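Local coordinates for sister chromatid cohesion protein (Chaetomium thermophilum, PDB 5T8V), which probably loads the cohesin ring onto chromatin as a member of the SCC2/Nipped-B family, here represented by its helical-repeat C-terminal portion, at residues A[274-279]-A[311-316]; A[870-875]-A[882-887]; A[1372-1377]-A[1447-1452]. One frame throughout, in Å; residues are numbered along the deposited sequence.

Interaction 1: A[274-279]-A[311-316]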
loop_
_atom_site.group_PDB
_atom_site.type_symbol
_atom_site.label_atom_id
_atom_site.label_comp_id
_atom_site.label_asym_id
_atom_site.label_seq_id
_atom_site.Cartn_x
_atom_site.Cartn_y
_atom_site.Cartn_z
ATOM N N GLY A 274 -9.541 -2.921 -41.444
ATOM C CA GLY A 274 -10.406 -1.790 -41.703
ATOM C C GLY A 274 -11.725 -1.935 -40.977
ATOM O O GLY A 274 -12.113 -1.067 -40.188
ATOM N N ILE A 275 -12.411 -3.049 -41.226
ATOM C CA ILE A 275 -13.715 -3.317 -40.631
ATOM C C ILE A 275 -13.639 -3.046 -39.135
ATOM O O ILE A 275 -14.281 -2.118 -38.624
ATOM C CB ILE A 275 -14.159 -4.762 -40.921
ATOM C CG1 ILE A 275 -14.356 -4.955 -42.426
ATOM C CG2 ILE A 275 -15.444 -5.098 -40.172
ATOM C CD1 ILE A 275 -14.460 -6.399 -42.851
ATOM N N ILE A 276 -12.837 -3.846 -38.432
ATOM C CA ILE A 276 -12.613 -3.672 -37.003
ATOM C C ILE A 276 -12.442 -2.189 -36.713
ATOM O O ILE A 276 -13.203 -1.607 -35.930
ATOM C CB ILE A 276 -11.391 -4.478 -36.529
ATOM C CG1 ILE A 276 -11.695 -5.977 -36.596
ATOM C CG2 ILE A 276 -10.992 -4.077 -35.106
ATOM C CD1 ILE A 276 -10.501 -6.869 -36.344
ATOM N N ASP A 277 -11.463 -1.564 -37.372
ATOM C CA ASP A 277 -11.166 -0.163 -37.101
ATOM C C ASP A 277 -12.438 0.673 -37.117
ATOM O O ASP A 277 -12.770 1.342 -36.133
ATOM C CB ASP A 277 -10.151 0.366 -38.116
ATOM C CG ASP A 277 -8.717 0.052 -37.725
ATOM O OD1 ASP A 277 -8.501 -0.911 -36.955
ATOM O OD2 ASP A 277 -7.802 0.769 -38.186
ATOM N N GLU A 278 -13.190 0.620 -38.218
ATOM C CA GLU A 278 -14.365 1.479 -38.298
ATOM C C GLU A 278 -15.397 1.081 -37.252
ATOM O O GLU A 278 -16.009 1.948 -36.616
ATOM C CB GLU A 278 -14.959 1.465 -39.709
ATOM C CG GLU A 278 -15.229 0.105 -40.313
ATOM C CD GLU A 278 -15.594 0.199 -41.785
ATOM O OE1 GLU A 278 -15.583 1.325 -42.329
ATOM O OE2 GLU A 278 -15.886 -0.851 -42.398
ATOM N N ILE A 279 -15.570 -0.224 -37.019
ATOM C CA ILE A 279 -16.495 -0.658 -35.977
ATOM C C ILE A 279 -16.107 -0.050 -34.640
ATOM O O ILE A 279 -16.978 0.273 -33.821
ATOM C CB ILE A 279 -16.544 -2.199 -35.906
ATOM C CG1 ILE A 279 -17.309 -2.756 -37.110
ATOM C CG2 ILE A 279 -17.195 -2.669 -34.601
ATOM C CD1 ILE A 279 -17.284 -4.266 -37.222
ATOM N N MET A 311 -15.223 -10.073 -30.438
ATOM C CA MET A 311 -14.766 -11.418 -30.115
ATOM C C MET A 311 -15.145 -12.403 -31.214
ATOM O O MET A 311 -14.322 -13.230 -31.626
ATOM C CB MET A 311 -15.338 -11.850 -28.768
ATOM C CG MET A 311 -14.960 -10.907 -27.635
ATOM S SD MET A 311 -15.741 -11.328 -26.076
ATOM C CE MET A 311 -14.809 -12.777 -25.670
ATOM N N ARG A 312 -16.375 -12.309 -31.724
ATOM C CA ARG A 312 -16.790 -13.179 -32.821
ATOM C C ARG A 312 -15.844 -13.058 -34.010
ATOM O O ARG A 312 -15.432 -14.066 -34.595
ATOM C CB ARG A 312 -18.220 -12.848 -33.245
ATOM C CG ARG A 312 -19.285 -13.445 -32.344
ATOM C CD ARG A 312 -20.639 -13.457 -33.032
ATOM N NE ARG A 312 -20.634 -14.285 -34.233
ATOM C CZ ARG A 312 -21.681 -14.442 -35.035
ATOM N NH1 ARG A 312 -22.826 -13.827 -34.768
ATOM N NH2 ARG A 312 -21.584 -15.216 -36.108
ATOM N N LEU A 313 -15.494 -11.826 -34.385
ATOM C CA LEU A 313 -14.542 -11.625 -35.472
ATOM C C LEU A 313 -13.210 -12.287 -35.157
ATOM O O LEU A 313 -12.554 -12.835 -36.050
ATOM C CB LEU A 313 -14.340 -10.130 -35.731
ATOM C CG LEU A 313 -15.558 -9.317 -36.177
ATOM C CD1 LEU A 313 -15.137 -7.895 -36.514
ATOM C CD2 LEU A 313 -16.250 -9.964 -37.361
ATOM N N VAL A 314 -12.792 -12.247 -33.891
ATOM C CA VAL A 314 -11.547 -12.916 -33.528
ATOM C C VAL A 314 -11.674 -14.427 -33.682
ATOM O O VAL A 314 -10.685 -15.104 -33.983
ATOM C CB VAL A 314 -11.126 -12.530 -32.099
ATOM C CG1 VAL A 314 -9.891 -13.325 -31.667
ATOM C CG2 VAL A 314 -10.853 -11.039 -32.017
ATOM N N GLN A 315 -12.872 -14.987 -33.485
ATOM C CA GLN A 315 -13.034 -16.438 -33.560
ATOM C C GLN A 315 -13.389 -16.935 -34.956
ATOM O O GLN A 315 -13.356 -18.149 -35.186
ATOM C CB GLN A 315 -14.107 -16.932 -32.581
ATOM C CG GLN A 315 -14.359 -16.022 -31.404
ATOM C CD GLN A 315 -15.008 -16.723 -30.232
ATOM O OE1 GLN A 315 -14.664 -16.469 -29.078
ATOM N NE2 GLN A 315 -15.972 -17.589 -30.517
ATOM N N THR A 316 -13.728 -16.044 -35.890
ATOM C CA THR A 316 -13.945 -16.474 -37.268
ATOM C C THR A 316 -12.666 -16.953 -37.939
ATOM O O THR A 316 -12.734 -17.483 -39.053
ATOM C CB THR A 316 -14.549 -15.339 -38.106
ATOM O OG1 THR A 316 -13.728 -14.166 -38.008
ATOM C CG2 THR A 316 -15.965 -15.021 -37.649
#
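L313 meets I276 and I279 through a single methyl group. The contact joins helix 272-282 to helix 305-315 in the HEAT-repeat region of this C-terminal SCC2 fragment. All the touches across it are apolar. L313 CD1 lies 3.9 Å from I276 CG1, and the two side chains run past each other in opposite directions. The same L313 CD1 lies 4.3 Å from I279 CD1, one turn further along the first helix. I275 comes somewhat less close, with its CG2 4.6 Å from L313 CD1. L313 CD1 therefore faces three isoleucines of one helix. The reach comes from an extended leucine: its CD1 is anti to CA (chi2 -175°), so this methyl stands well off its own backbone. The nearest CA atoms, those of I276 and L313, are 8.3 Å apart.

No hydrogen bond crosses between the segments; those nearby run within a segment or to other parts of the chain. The hydroxyl OG1 of T316 gives a bond of 2.6 Å to L313 O, three residues back. The donor makes an angle of 122° at this carbonyl and is tilted 31° from its plane. T316 N bonds to R312 O. In the first segment, the amides of E278 and I279 bond to the carbonyls of G274 and I275.

Helix 247-267 covers one part of the contact: F265 packs on I276 and T316, and I261 on I279. The same helix supplies D259, which forms a salt bridge with R312. Q315 OE1 accepts a bond from A423 N, at the start of helix 423-440.

Burial and the fit of methyl and methylene groups hold this contact, while R312 and Q315 bind other parts of the chain and T316 turns back on L313 O.

Interaction 2: A[870-875]-A[882-887]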
loop_
_atom_site.group_PDB
_atom_site.type_symbol
_atom_site.label_atom_id
_atom_site.label_comp_id
_atom_site.label_asym_id
_atom_site.label_seq_id
_atom_site.Cartn_x
_atom_site.Cartn_y
_atom_site.Cartn_z
ATOM N N ALA A 870 9.914 -8.485 57.928
ATOM C CA ALA A 870 10.781 -9.130 58.906
ATOM C C ALA A 870 12.017 -9.732 58.252
ATOM O O ALA A 870 13.079 -9.805 58.882
ATOM C CB ALA A 870 10.006 -10.208 59.662
ATOM N N SER A 871 11.908 -10.161 56.997
ATOM C CA SER A 871 13.010 -10.808 56.300
ATOM C C SER A 871 13.877 -9.834 55.512
ATOM O O SER A 871 14.828 -10.272 54.855
ATOM C CB SER A 871 12.470 -11.888 55.356
ATOM O OG SER A 871 11.579 -11.337 54.401
ATOM N N ILE A 872 13.582 -8.531 55.557
ATOM C CA ILE A 872 14.402 -7.561 54.836
ATOM C C ILE A 872 15.857 -7.655 55.272
ATOM O O ILE A 872 16.770 -7.380 54.483
ATOM C CB ILE A 872 13.845 -6.135 55.040
ATOM C CG1 ILE A 872 12.539 -5.960 54.261
ATOM C CG2 ILE A 872 14.865 -5.075 54.602
ATOM C CD1 ILE A 872 11.804 -4.666 54.550
ATOM N N GLY A 873 16.100 -8.052 56.523
ATOM C CA GLY A 873 17.453 -8.031 57.052
ATOM C C GLY A 873 18.437 -8.858 56.249
ATOM O O GLY A 873 19.613 -8.496 56.146
ATOM N N THR A 874 17.981 -9.968 55.669
ATOM C CA THR A 874 18.890 -10.881 54.983
ATOM C C THR A 874 18.348 -11.319 53.629
ATOM O O THR A 874 19.128 -11.654 52.731
ATOM C CB THR A 874 19.165 -12.107 55.857
ATOM O OG1 THR A 874 19.642 -11.684 57.139
ATOM C CG2 THR A 874 20.208 -13.015 55.202
ATOM N N SER A 875 17.023 -11.335 53.471
ATOM C CA SER A 875 16.417 -11.726 52.203
ATOM C C SER A 875 17.118 -11.014 51.054
ATOM O O SER A 875 17.012 -9.790 50.915
ATOM C CB SER A 875 14.918 -11.415 52.196
ATOM O OG SER A 875 14.335 -11.744 50.945
ATOM N N ARG A 882 12.290 -3.533 48.425
ATOM C CA ARG A 882 12.000 -2.157 48.039
ATOM C C ARG A 882 10.522 -1.989 47.714
ATOM O O ARG A 882 9.909 -0.973 48.068
ATOM C CB ARG A 882 12.867 -1.747 46.849
ATOM C CG ARG A 882 12.993 -0.238 46.682
ATOM C CD ARG A 882 13.988 0.132 45.591
ATOM N NE ARG A 882 13.329 0.434 44.321
ATOM C CZ ARG A 882 12.938 1.648 43.937
ATOM N NH1 ARG A 882 12.348 1.810 42.760
ATOM N NH2 ARG A 882 13.133 2.702 44.722
ATOM N N ALA A 883 9.926 -2.985 47.057
ATOM C CA ALA A 883 8.505 -2.918 46.738
ATOM C C ALA A 883 7.668 -2.749 47.999
ATOM O O ALA A 883 6.857 -1.821 48.100
ATOM C CB ALA A 883 8.079 -4.169 45.972
ATOM N N VAL A 884 7.857 -3.632 48.985
ATOM C CA VAL A 884 6.997 -3.594 50.165
ATOM C C VAL A 884 7.248 -2.328 50.977
ATOM O O VAL A 884 6.303 -1.700 51.470
ATOM C CB VAL A 884 7.176 -4.865 51.018
ATOM C CG1 VAL A 884 6.825 -6.102 50.201
ATOM C CG2 VAL A 884 8.587 -4.972 51.574
ATOM N N VAL A 885 8.514 -1.924 51.130
ATOM C CA VAL A 885 8.777 -0.721 51.918
ATOM C C VAL A 885 8.202 0.507 51.225
ATOM O O VAL A 885 7.770 1.456 51.890
ATOM C CB VAL A 885 10.282 -0.548 52.197
ATOM C CG1 VAL A 885 10.825 -1.750 52.956
ATOM C CG2 VAL A 885 11.047 -0.336 50.911
ATOM N N VAL A 886 8.183 0.519 49.890
ATOM C CA VAL A 886 7.575 1.640 49.179
ATOM C C VAL A 886 6.059 1.600 49.321
ATOM O O VAL A 886 5.404 2.645 49.423
ATOM C CB VAL A 886 8.010 1.633 47.702
ATOM C CG1 VAL A 886 7.146 2.580 46.871
ATOM C CG2 VAL A 886 9.473 2.037 47.595
ATOM N N ILE A 887 5.474 0.402 49.331
ATOM C CA ILE A 887 4.030 0.292 49.492
ATOM C C ILE A 887 3.612 0.770 50.876
ATOM O O ILE A 887 2.575 1.426 51.030
ATOM C CB ILE A 887 3.569 -1.152 49.218
ATOM C CG1 ILE A 887 3.778 -1.494 47.740
ATOM C CG2 ILE A 887 2.094 -1.331 49.587
ATOM C CD1 ILE A 887 3.623 -2.964 47.412
#
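I872 meets V885 and V884 with the end of its side chain. I872 CD1 lies 3.5 Å from V885 CG1, and the two side chains cross obliquely. I872 CD1 also approaches V884 CG2, at 4.4 Å. The isoleucine methyl thus comes against two consecutive valines of one helix, and all three residues are buried. There is no hydrogen bond between the segments.

The torsions explain the meeting. The outer methyl CD1 of I872 is anti to its CA (chi2 172°), which stretches the chain toward the helix. In V885 the CG1 branch stands beside the backbone N and anti to the carbonyl carbon (chi1 -59°), and this is the branch that touches I872. The backbones stay 9.0 Å apart at their nearest CA atoms, those of I872 and R882. The side chains of I872 and the two valines span the distance between them.

The contact closes a short turn between helices of the HEAT-repeat array. Segment 870-875 follows helix 866-870, and the chain then folds back into helix 878-891, which carries the valines. I872 is thereby packed against the helix that its own loop leads into.

Further out, L910 of helix 900-910 and V913 of the following loop pack on I872, and L921 and D924 of helix 919-935 touch V885. S871 OG is hydrogen-bonded to Y868 O, tying the loop back to the preceding helix. Inside helix 878-891, V886 N binds R882 O at 2.9 Å. R882 points its CB away from segment 870-875, and its NH2 forms a salt bridge with D924 OD2.

Interaction 3: A[1372-1377]-A[1447-1452]; sequences MILLAI and KDLVEL
D1448 packs its methylene on L1375, where two helices of the C-terminal part of this HEAT-repeat protein cross. Helices 1364-1387 and 1439-1452 approach to 9.6 Å between the axes of the short segments, at an angle of 54°. At D1448 the contact is through carbon: its CB lies 3.5 Å from L1375 CD2. The two side chains cross at about a right angle, and the carboxylate takes no bond from the other segment.

L1449 comes next and points into the interface. Its CB lies 3.8 Å from L1375 CD1, so the two methyls of L1375 serve two consecutive residues. With CG anti to the backbone N (chi1 -175°), L1449 places CD2 3.9 Å from L1374 CB. The leucine is thus held against two successive leucines of the first helix. A1313 of helix 1291-1319 and S1371 also pack on L1449.

V1450 turns instead to I1316 and E1317 of helix 1291-1319. L1452 points toward the first helix again, one turn on. It touches W1378 there, and within segment 1372-1377 its CD2 comes to 4.5 Å from L1375 CA.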
loop_
_atom_site.group_PDB
_atom_site.type_symbol
_atom_site.label_atom_id
_atom_site.label_comp_id
_atom_site.label_asym_id
_atom_site.label_seq_id
_atom_site.Cartn_x
_atom_site.Cartn_y
_atom_site.Cartn_z
ATOM N N MET A 1372 42.932 26.776 -1.500
ATOM C CA MET A 1372 42.009 25.699 -1.148
ATOM C C MET A 1372 40.692 26.236 -0.603
ATOM O O MET A 1372 39.617 25.745 -0.959
ATOM C CB MET A 1372 42.643 24.768 -0.116
ATOM C CG MET A 1372 43.686 23.822 -0.675
ATOM S SD MET A 1372 44.226 22.627 0.562
ATOM C CE MET A 1372 44.919 23.715 1.796
ATOM N N ILE A 1373 40.772 27.244 0.268
ATOM C CA ILE A 1373 39.562 27.858 0.803
ATOM C C ILE A 1373 38.670 28.340 -0.334
ATOM O O ILE A 1373 37.490 27.978 -0.418
ATOM C CB ILE A 1373 39.924 29.005 1.764
ATOM C CG1 ILE A 1373 40.737 28.465 2.947
ATOM C CG2 ILE A 1373 38.660 29.714 2.258
ATOM C CD1 ILE A 1373 41.272 29.537 3.881
ATOM N N LEU A 1374 39.227 29.151 -1.238
ATOM C CA LEU A 1374 38.419 29.734 -2.306
ATOM C C LEU A 1374 37.894 28.667 -3.259
ATOM O O LEU A 1374 36.725 28.711 -3.660
ATOM C CB LEU A 1374 39.228 30.778 -3.071
ATOM C CG LEU A 1374 39.669 32.001 -2.267
ATOM C CD1 LEU A 1374 41.132 31.890 -1.926
ATOM C CD2 LEU A 1374 39.390 33.280 -3.028
ATOM N N LEU A 1375 38.739 27.706 -3.643
ATOM C CA LEU A 1375 38.278 26.646 -4.535
ATOM C C LEU A 1375 37.143 25.851 -3.903
ATOM O O LEU A 1375 36.203 25.441 -4.594
ATOM C CB LEU A 1375 39.437 25.720 -4.906
ATOM C CG LEU A 1375 40.457 26.284 -5.898
ATOM C CD1 LEU A 1375 41.754 26.613 -5.201
ATOM C CD2 LEU A 1375 40.701 25.314 -7.038
ATOM N N ALA A 1376 37.211 25.622 -2.590
ATOM C CA ALA A 1376 36.128 24.925 -1.905
ATOM C C ALA A 1376 34.857 25.767 -1.897
ATOM O O ALA A 1376 33.765 25.270 -2.205
ATOM C CB ALA A 1376 36.555 24.573 -0.480
ATOM N N ILE A 1377 34.984 27.051 -1.547
ATOM C CA ILE A 1377 33.833 27.953 -1.571
ATOM C C ILE A 1377 33.145 27.888 -2.926
ATOM O O ILE A 1377 31.935 27.657 -3.019
ATOM C CB ILE A 1377 34.268 29.394 -1.239
ATOM C CG1 ILE A 1377 34.782 29.487 0.198
ATOM C CG2 ILE A 1377 33.100 30.365 -1.431
ATOM C CD1 ILE A 1377 35.480 30.799 0.505
ATOM N N LYS A 1447 47.296 27.148 -9.234
ATOM C CA LYS A 1447 46.978 27.320 -10.648
ATOM C C LYS A 1447 45.471 27.352 -10.869
ATOM O O LYS A 1447 44.938 28.285 -11.483
ATOM C CB LYS A 1447 47.616 26.192 -11.459
ATOM C CG LYS A 1447 47.453 26.325 -12.964
ATOM C CD LYS A 1447 47.568 24.971 -13.641
ATOM C CE LYS A 1447 47.499 25.093 -15.151
ATOM N NZ LYS A 1447 47.441 23.760 -15.809
ATOM N N ASP A 1448 44.767 26.328 -10.377
ATOM C CA ASP A 1448 43.316 26.280 -10.517
ATOM C C ASP A 1448 42.653 27.510 -9.914
ATOM O O ASP A 1448 41.547 27.880 -10.324
ATOM C CB ASP A 1448 42.767 25.011 -9.861
ATOM C CG ASP A 1448 43.191 23.748 -10.585
ATOM O OD1 ASP A 1448 43.400 23.805 -11.816
ATOM O OD2 ASP A 1448 43.313 22.696 -9.921
ATOM N N LEU A 1449 43.299 28.149 -8.937
ATOM C CA LEU A 1449 42.749 29.379 -8.378
ATOM C C LEU A 1449 43.014 30.569 -9.293
ATOM O O LEU A 1449 42.140 31.424 -9.473
ATOM C CB LEU A 1449 43.333 29.627 -6.985
ATOM C CG LEU A 1449 42.798 30.803 -6.157
ATOM C CD1 LEU A 1449 43.592 32.068 -6.436
ATOM C CD2 LEU A 1449 41.307 31.044 -6.394
ATOM N N VAL A 1450 44.210 30.641 -9.883
ATOM C CA VAL A 1450 44.516 31.725 -10.812
ATOM C C VAL A 1450 43.609 31.655 -12.032
ATOM O O VAL A 1450 43.257 32.689 -12.615
ATOM C CB VAL A 1450 46.005 31.683 -11.216
ATOM C CG1 VAL A 1450 46.305 32.719 -12.293
ATOM C CG2 VAL A 1450 46.892 31.926 -10.004
ATOM N N GLU A 1451 43.215 30.448 -12.439
ATOM C CA GLU A 1451 42.377 30.281 -13.619
ATOM C C GLU A 1451 40.890 30.341 -13.301
ATOM O O GLU A 1451 40.105 30.801 -14.140
ATOM C CB GLU A 1451 42.700 28.953 -14.305
ATOM C CG GLU A 1451 44.110 28.886 -14.864
ATOM C CD GLU A 1451 44.486 27.497 -15.334
ATOM O OE1 GLU A 1451 43.949 26.518 -14.777
ATOM O OE2 GLU A 1451 45.315 27.386 -16.262
ATOM N N LEU A 1452 40.482 29.884 -12.115
ATOM C CA LEU A 1452 39.086 30.014 -11.709
ATOM C C LEU A 1452 38.630 31.464 -11.786
ATOM O O LEU A 1452 37.476 31.746 -12.130
ATOM C CB LEU A 1452 38.896 29.470 -10.292
ATOM C CG LEU A 1452 37.552 29.772 -9.620
ATOM C CD1 LEU A 1452 36.398 29.189 -10.419
ATOM C CD2 LEU A 1452 37.536 29.248 -8.193
#

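All three contacts are apolar, and none has a hydrogen bond between its segments. In interactions 1 and 2 all the touching residues are buried. Interaction 3 is partly buried, and an aspartate takes part through its CB. Interactions 1 and 3 each join two helices separated by longer stretches of chain; interaction 2 packs a loop on the helix that follows it. Interaction 3 covers the most surface, 217 Å², against 113 and 78 Å² for interactions 1 and 2. No helix is shared. Interactions 1 and 2 lie on opposite sides of the chain's centre. Nearest atoms of any pair are about 55 Å apart or more; each is a local join.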